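Local coordinates for argininosuccinate lyase (Chelativorans sp., PDB 6RXA), which is a C-N lyase of the aspartase/fumarase superfamily, known as EDDS lyase, and is related to enzymes that split argininosuccinate into fumarate and arginine, at residues V155-R160 / D265-A270; E258-S263 / K287-L292. The protein carries 2 engineered substitutions. One frame throughout, in Å; residues are numbered along the deposited sequence.

The four segments come in the order 155-160, 258-263, 265-270, 287-292, so interactions 1 and 2 interleave along the chain, with their centres about 12 Å apart. The turn after helix 236-262 joins them: 258-263 ends that helix, 265-270 follows at once, and Val-269 N probably donates a hydrogen bond to Trp-262 O (2.9 Å). Interaction 1 links this turn to the hairpin of strands 153-158 and 161-167; interaction 2 links the helix end to the start of helix 290-301. Both meet the second subunit, where Thr-158 of one chain and Asn-288 of another bind the same formate, consistent with an active site assembled from several subunits.

Interaction 1. Residues V155-R160 / D265-A270; sequences VVYTQR and DEYQVA. With FMT (formic acid), chain C.
Tyr-157 brings its hydroxyl end obliquely to the CD2-CE2 bond of Tyr-267: OH of Tyr-157 is 3.4 Å from CE2 of Tyr-267, and CZ of Tyr-157 is 3.5 Å from that same CE2. The two side chains pass one another head to tail. Their ring centroids are 5.5 Å apart and their planes meet obliquely, at 39°. In Tyr-157, CG lies anti to the carbonyl carbon (chi1 -64°), which carries the ring off the strand toward Tyr-267.

Around this pair, Leu-261 at the end of helix 236-262 packs on Tyr-267, while the phenol of Tyr-359 hydrogen-bonds the backbone carbonyl O of Tyr-267. The OH of Tyr-157 hydrogen-bonds to Glu-266 of the second subunit, and Glu-266 of this chain meets Tyr-157 of that subunit in return. With an alanine at Tyr-157, Glu-266 of the second subunit would probably lose its phenol partner and the CE2 side of Tyr-267 would face a gap.

Next in sequence, Gln-159 and Arg-160, both with left-handed helical phi/psi, turn the hairpin between the two strands. Thr-158, just before them, donates from OG1 to formate O2 at 2.7 Å. Lys-286 and Asn-288 of the second subunit and Asn-113 of the third also hold this anion, which probably came from the crystallisation liquor; all four residues bind fumarate in another structure of the enzyme. With its hydroxyl tied to a carboxylate of the second subunit, the Tyr-157 ring is probably held in orientation by the subunit interface, and the Tyr-267 ring packs against it.

Interaction 2. Residues E258-S263 / K287-L292; sequences EIQLWS and KNPMSL. Engineered in segment 287-292: Met-290 (natural residue Asp). With FMT (formic acid), chain B.
Gln-260 crosses Pro-289 at about a right angle where the end of helix 236-262 meets the start of helix 290-301. Pro-289 is the centre of an inverse gamma turn and the N-cap of the second helix, near the end of the signature loop of the aspartase/fumarase superfamily.

With CG anti to the backbone N (chi1 -164°) and an extended chain beyond, Gln-260 runs past both partners. Its CB touches CD1 of Leu-292 at 3.8 Å. Further out, CG of Gln-260 lies 3.9 Å from CG of Pro-289, CD keeps to the same proline carbon, and NE2 comes within 3.4 Å of it. The amide is held from outside: NE2 donates to Glu-293 and to the carbonyl of Gln-159 of the second subunit. Leu-292 also meets Ile-259, CD1 to CG2 at 3.9 Å, and both side chains pack on Val-345 of helix 329-348.

Asn-288, whose CB points away from 258-263, donates from ND2 to formate O1 (2.9 Å, N-H...O angle 151°). The first helix closes at Ser-263: the O of Ile-259 is bonded twice, by Ser-263 N and, on the other side of the carbonyl plane, by Ser-263 OG at 2.8 Å.

Interaction 1. Residues V155-R160 / D265-A270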
loop_
_atom_site.group_PDB
_atom_site.type_symbol
_atom_site.label_atom_id
_atom_site.label_comp_id
_atom_site.label_asym_id
_atom_site.label_seq_id
_atom_site.Cartn_x
_atom_site.Cartn_y
_atom_site.Cartn_z
ATOM N N VAL A 155 16.419 -27.917 -14.719
ATOM C CA VAL A 155 16.780 -27.507 -13.367
ATOM C C VAL A 155 15.677 -26.650 -12.756
ATOM O O VAL A 155 14.968 -25.902 -13.439
ATOM C CB VAL A 155 18.146 -26.788 -13.308
ATOM C CG1 VAL A 155 19.219 -27.637 -13.970
ATOM C CG2 VAL A 155 18.064 -25.418 -13.963
ATOM N N VAL A 156 15.535 -26.772 -11.445
ATOM C CA VAL A 156 14.798 -25.815 -10.632
ATOM C C VAL A 156 15.806 -24.829 -10.044
ATOM O O VAL A 156 16.973 -25.167 -9.803
ATOM C CB VAL A 156 13.971 -26.521 -9.536
ATOM C CG1 VAL A 156 14.863 -27.120 -8.465
ATOM C CG2 VAL A 156 12.957 -25.540 -8.911
ATOM N N TYR A 157 15.348 -23.603 -9.803
ATOM C CA TYR A 157 16.162 -22.517 -9.275
ATOM C C TYR A 157 15.745 -22.190 -7.848
ATOM O O TYR A 157 14.571 -22.296 -7.485
ATOM C CB TYR A 157 15.980 -21.240 -10.137
ATOM C CG TYR A 157 16.472 -21.430 -11.547
ATOM C CD1 TYR A 157 15.649 -21.986 -12.520
ATOM C CD2 TYR A 157 17.774 -21.095 -11.893
ATOM C CE1 TYR A 157 16.111 -22.201 -13.799
ATOM C CE2 TYR A 157 18.249 -21.306 -13.163
ATOM C CZ TYR A 157 17.412 -21.866 -14.118
ATOM O OH TYR A 157 17.877 -22.091 -15.397
ATOM N N THR A 158 16.721 -21.785 -7.039
ATOM C CA THR A 158 16.451 -21.032 -5.823
ATOM C C THR A 158 17.368 -19.810 -5.830
ATOM O O THR A 158 18.531 -19.901 -6.240
ATOM C CB THR A 158 16.659 -21.853 -4.543
ATOM O OG1 THR A 158 18.032 -22.216 -4.426
ATOM C CG2 THR A 158 15.819 -23.124 -4.540
ATOM N N GLN A 159 16.845 -18.653 -5.418
ATOM C CA GLN A 159 17.644 -17.422 -5.433
ATOM C C GLN A 159 18.216 -17.135 -6.826
ATOM O O GLN A 159 19.296 -16.560 -6.964
ATOM C CB GLN A 159 18.760 -17.465 -4.374
ATOM C CG GLN A 159 18.262 -17.820 -2.976
ATOM C CD GLN A 159 19.360 -17.843 -1.937
ATOM O OE1 GLN A 159 19.596 -18.866 -1.308
ATOM N NE2 GLN A 159 20.014 -16.706 -1.732
ATOM N N ARG A 160 17.488 -17.527 -7.877
ATOM C CA ARG A 160 17.891 -17.308 -9.271
ATOM C C ARG A 160 19.212 -17.998 -9.605
ATOM O O ARG A 160 19.942 -17.572 -10.508
ATOM C CB ARG A 160 17.898 -15.827 -9.654
ATOM C CG ARG A 160 16.517 -15.203 -9.589
ATOM C CD ARG A 160 16.598 -13.706 -9.848
ATOM N NE ARG A 160 15.296 -13.095 -10.047
ATOM C CZ ARG A 160 15.085 -11.789 -10.164
ATOM N NH1 ARG A 160 16.072 -10.930 -9.988
ATOM N NH2 ARG A 160 13.864 -11.344 -10.459
ATOM N N ASP A 265 17.505 -14.491 -23.822
ATOM C CA ASP A 265 18.485 -14.910 -24.813
ATOM C C ASP A 265 19.584 -15.770 -24.195
ATOM O O ASP A 265 20.200 -16.589 -24.885
ATOM C CB ASP A 265 19.104 -13.669 -25.465
ATOM C CG ASP A 265 18.087 -12.842 -26.227
ATOM O OD1 ASP A 265 17.209 -13.441 -26.869
ATOM O OD2 ASP A 265 18.175 -11.603 -26.206
ATOM N N GLU A 266 19.844 -15.592 -22.908
ATOM C CA GLU A 266 20.922 -16.279 -22.214
ATOM C C GLU A 266 20.508 -17.628 -21.650
ATOM O O GLU A 266 21.279 -18.598 -21.760
ATOM C CB GLU A 266 21.420 -15.367 -21.091
ATOM C CG GLU A 266 22.090 -14.081 -21.581
ATOM C CD GLU A 266 21.129 -12.981 -21.983
ATOM O OE1 GLU A 266 19.914 -13.095 -21.706
ATOM O OE2 GLU A 266 21.617 -11.992 -22.571
ATOM N N TYR A 267 19.337 -17.736 -21.024
ATOM C CA TYR A 267 18.892 -19.052 -20.587
ATOM C C TYR A 267 18.492 -19.896 -21.792
ATOM O O TYR A 267 18.955 -21.028 -21.955
ATOM C CB TYR A 267 17.663 -18.973 -19.695
ATOM C CG TYR A 267 17.770 -18.534 -18.241
ATOM C CD1 TYR A 267 18.418 -17.354 -17.868
ATOM C CD2 TYR A 267 17.116 -19.253 -17.244
ATOM C CE1 TYR A 267 18.438 -16.931 -16.553
ATOM C CE2 TYR A 267 17.138 -18.831 -15.923
ATOM C CZ TYR A 267 17.790 -17.666 -15.588
ATOM O OH TYR A 267 17.785 -17.216 -14.291
ATOM N N GLN A 268 17.591 -19.353 -22.621
ATOM C CA GLN A 268 17.066 -20.002 -23.821
ATOM C C GLN A 268 16.626 -21.443 -23.566
ATOM O O GLN A 268 16.832 -22.336 -24.393
ATOM C CB GLN A 268 17.995 -19.864 -25.030
ATOM C CG GLN A 268 19.449 -20.123 -24.795
ATOM C CD GLN A 268 20.266 -19.897 -26.056
ATOM O OE1 GLN A 268 19.722 -19.585 -27.118
ATOM N NE2 GLN A 268 21.578 -20.049 -25.944
ATOM N N VAL A 269 15.939 -21.663 -22.446
ATOM C CA VAL A 269 15.371 -22.985 -22.188
ATOM C C VAL A 269 13.884 -23.074 -22.502
ATOM O O VAL A 269 13.325 -24.181 -22.465
ATOM C CB VAL A 269 15.651 -23.497 -20.761
ATOM C CG1 VAL A 269 17.155 -23.712 -20.573
ATOM C CG2 VAL A 269 15.073 -22.533 -19.762
ATOM N N ALA A 270 13.227 -21.959 -22.810
ATOM C CA ALA A 270 11.873 -22.001 -23.319
ATOM C C ALA A 270 11.704 -20.831 -24.274
ATOM O O ALA A 270 12.453 -19.851 -24.232
ATOM C CB ALA A 270 10.810 -21.920 -22.220
HETATM C C FMT C . 19.597 -22.268 -1.376
HETATM O O1 FMT C . 20.593 -22.209 -2.114
HETATM O O2 FMT C . 18.436 -22.373 -1.810
#

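Interaction 2. Residues E258-S263 / K287-L292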
loop_
_atom_site.group_PDB
_atom_site.type_symbol
_atom_site.label_atom_id
_atom_site.label_comp_id
_atom_site.label_asym_id
_atom_site.label_seq_id
_atom_site.Cartn_x
_atom_site.Cartn_y
_atom_site.Cartn_z
ATOM N N GLU A 258 9.142 -16.181 -14.050
ATOM C CA GLU A 258 9.899 -17.413 -14.247
ATOM C C GLU A 258 10.067 -17.709 -15.728
ATOM O O GLU A 258 11.173 -17.999 -16.198
ATOM C CB GLU A 258 9.167 -18.582 -13.584
ATOM C CG GLU A 258 10.030 -19.830 -13.451
ATOM C CD GLU A 258 10.669 -19.951 -12.081
ATOM O OE1 GLU A 258 9.916 -19.895 -11.081
ATOM O OE2 GLU A 258 11.922 -20.114 -12.010
ATOM N N ILE A 259 8.964 -17.636 -16.474
ATOM C CA ILE A 259 8.980 -17.909 -17.911
ATOM C C ILE A 259 9.796 -16.849 -18.643
ATOM O O ILE A 259 10.508 -17.151 -19.605
ATOM C CB ILE A 259 7.543 -18.026 -18.457
ATOM C CG1 ILE A 259 6.843 -19.243 -17.843
ATOM C CG2 ILE A 259 7.571 -18.119 -19.974
ATOM C CD1 ILE A 259 5.365 -19.354 -18.192
ATOM N N GLN A 260 9.701 -15.598 -18.213
ATOM C CA GLN A 260 10.510 -14.549 -18.822
ATOM C C GLN A 260 12.001 -14.848 -18.675
ATOM O O GLN A 260 12.775 -14.625 -19.611
ATOM C CB GLN A 260 10.157 -13.194 -18.223
ATOM C CG GLN A 260 10.658 -12.037 -19.063
ATOM C CD GLN A 260 10.205 -10.688 -18.560
ATOM O OE1 GLN A 260 9.696 -10.557 -17.438
ATOM N NE2 GLN A 260 10.424 -9.657 -19.371
ATOM N N LEU A 261 12.425 -15.351 -17.510
ATOM C CA LEU A 261 13.831 -15.714 -17.355
ATOM C C LEU A 261 14.181 -16.934 -18.205
ATOM O O LEU A 261 15.207 -16.939 -18.894
ATOM C CB LEU A 261 14.181 -15.921 -15.876
ATOM C CG LEU A 261 14.069 -14.688 -14.984
ATOM C CD1 LEU A 261 14.683 -14.971 -13.592
ATOM C CD2 LEU A 261 14.740 -13.465 -15.611
ATOM N N TRP A 262 13.334 -17.967 -18.198
ATOM C CA TRP A 262 13.585 -19.136 -19.035
ATOM C C TRP A 262 13.774 -18.769 -20.505
ATOM O O TRP A 262 14.546 -19.421 -21.227
ATOM C CB TRP A 262 12.400 -20.100 -18.979
ATOM C CG TRP A 262 12.179 -20.863 -17.722
ATOM C CD1 TRP A 262 13.026 -21.012 -16.656
ATOM C CD2 TRP A 262 11.004 -21.605 -17.414
ATOM N NE1 TRP A 262 12.430 -21.816 -15.697
ATOM C CE2 TRP A 262 11.189 -22.190 -16.147
ATOM C CE3 TRP A 262 9.810 -21.849 -18.106
ATOM C CZ2 TRP A 262 10.213 -22.990 -15.546
ATOM C CZ3 TRP A 262 8.841 -22.630 -17.505
ATOM C CH2 TRP A 262 9.048 -23.189 -16.235
ATOM N N SER A 263 13.072 -17.738 -20.967
ATOM C CA SER A 263 13.066 -17.344 -22.367
ATOM C C SER A 263 13.986 -16.167 -22.667
ATOM O O SER A 263 13.952 -15.649 -23.788
ATOM C CB SER A 263 11.639 -17.082 -22.854
ATOM O OG SER A 263 10.989 -16.044 -22.123
ATOM N N LYS A 287 12.220 -10.514 -29.950
ATOM C CA LYS A 287 11.011 -11.300 -29.726
ATOM C C LYS A 287 10.650 -11.009 -28.274
ATOM O O LYS A 287 11.214 -11.616 -27.357
ATOM C CB LYS A 287 11.245 -12.777 -29.995
ATOM C CG LYS A 287 9.977 -13.590 -29.792
ATOM C CD LYS A 287 10.115 -15.016 -30.267
ATOM C CE LYS A 287 8.900 -15.826 -29.846
ATOM N NZ LYS A 287 8.741 -17.095 -30.643
ATOM N N ASN A 288 9.739 -10.066 -28.059
ATOM C CA ASN A 288 9.553 -9.471 -26.738
ATOM C C ASN A 288 8.429 -10.167 -25.973
ATOM O O ASN A 288 7.365 -10.443 -26.537
ATOM C CB ASN A 288 9.200 -8.000 -26.862
ATOM C CG ASN A 288 10.397 -7.139 -27.153
ATOM O OD1 ASN A 288 11.511 -7.434 -26.723
ATOM N ND2 ASN A 288 10.167 -6.049 -27.860
ATOM N N PRO A 289 8.646 -10.402 -24.673
ATOM C CA PRO A 289 7.641 -11.091 -23.838
ATOM C C PRO A 289 6.554 -10.143 -23.344
ATOM O O PRO A 289 6.321 -9.974 -22.145
ATOM C CB PRO A 289 8.501 -11.661 -22.703
ATOM C CG PRO A 289 9.596 -10.618 -22.538
ATOM C CD PRO A 289 9.906 -10.160 -23.941
ATOM N N MET A 290 5.873 -9.508 -24.294
ATOM C CA MET A 290 4.888 -8.491 -23.961
ATOM C C MET A 290 3.700 -9.076 -23.209
ATOM O O MET A 290 3.133 -8.403 -22.336
ATOM C CB MET A 290 4.448 -7.816 -25.257
ATOM C CG MET A 290 3.559 -6.630 -25.060
ATOM S SD MET A 290 4.320 -5.303 -24.107
ATOM C CE MET A 290 3.732 -3.876 -25.033
ATOM N N SER A 291 3.314 -10.316 -23.517
ATOM C CA SER A 291 2.236 -10.966 -22.787
ATOM C C SER A 291 2.601 -11.111 -21.321
ATOM O O SER A 291 1.772 -10.872 -20.432
ATOM C CB SER A 291 1.947 -12.336 -23.399
ATOM O OG SER A 291 3.121 -13.135 -23.482
ATOM N N LEU A 292 3.847 -11.507 -21.051
ATOM C CA LEU A 292 4.290 -11.691 -19.672
ATOM C C LEU A 292 4.361 -10.363 -18.934
ATOM O O LEU A 292 3.911 -10.260 -17.784
ATOM C CB LEU A 292 5.658 -12.376 -19.679
ATOM C CG LEU A 292 5.791 -13.700 -20.437
ATOM C CD1 LEU A 292 7.217 -14.256 -20.346
ATOM C CD2 LEU A 292 4.756 -14.709 -19.965
HETATM C C FMT B . 11.852 -2.808 -27.082
HETATM O O1 FMT B . 12.173 -3.917 -27.537
HETATM O O2 FMT B . 12.455 -2.259 -26.143
#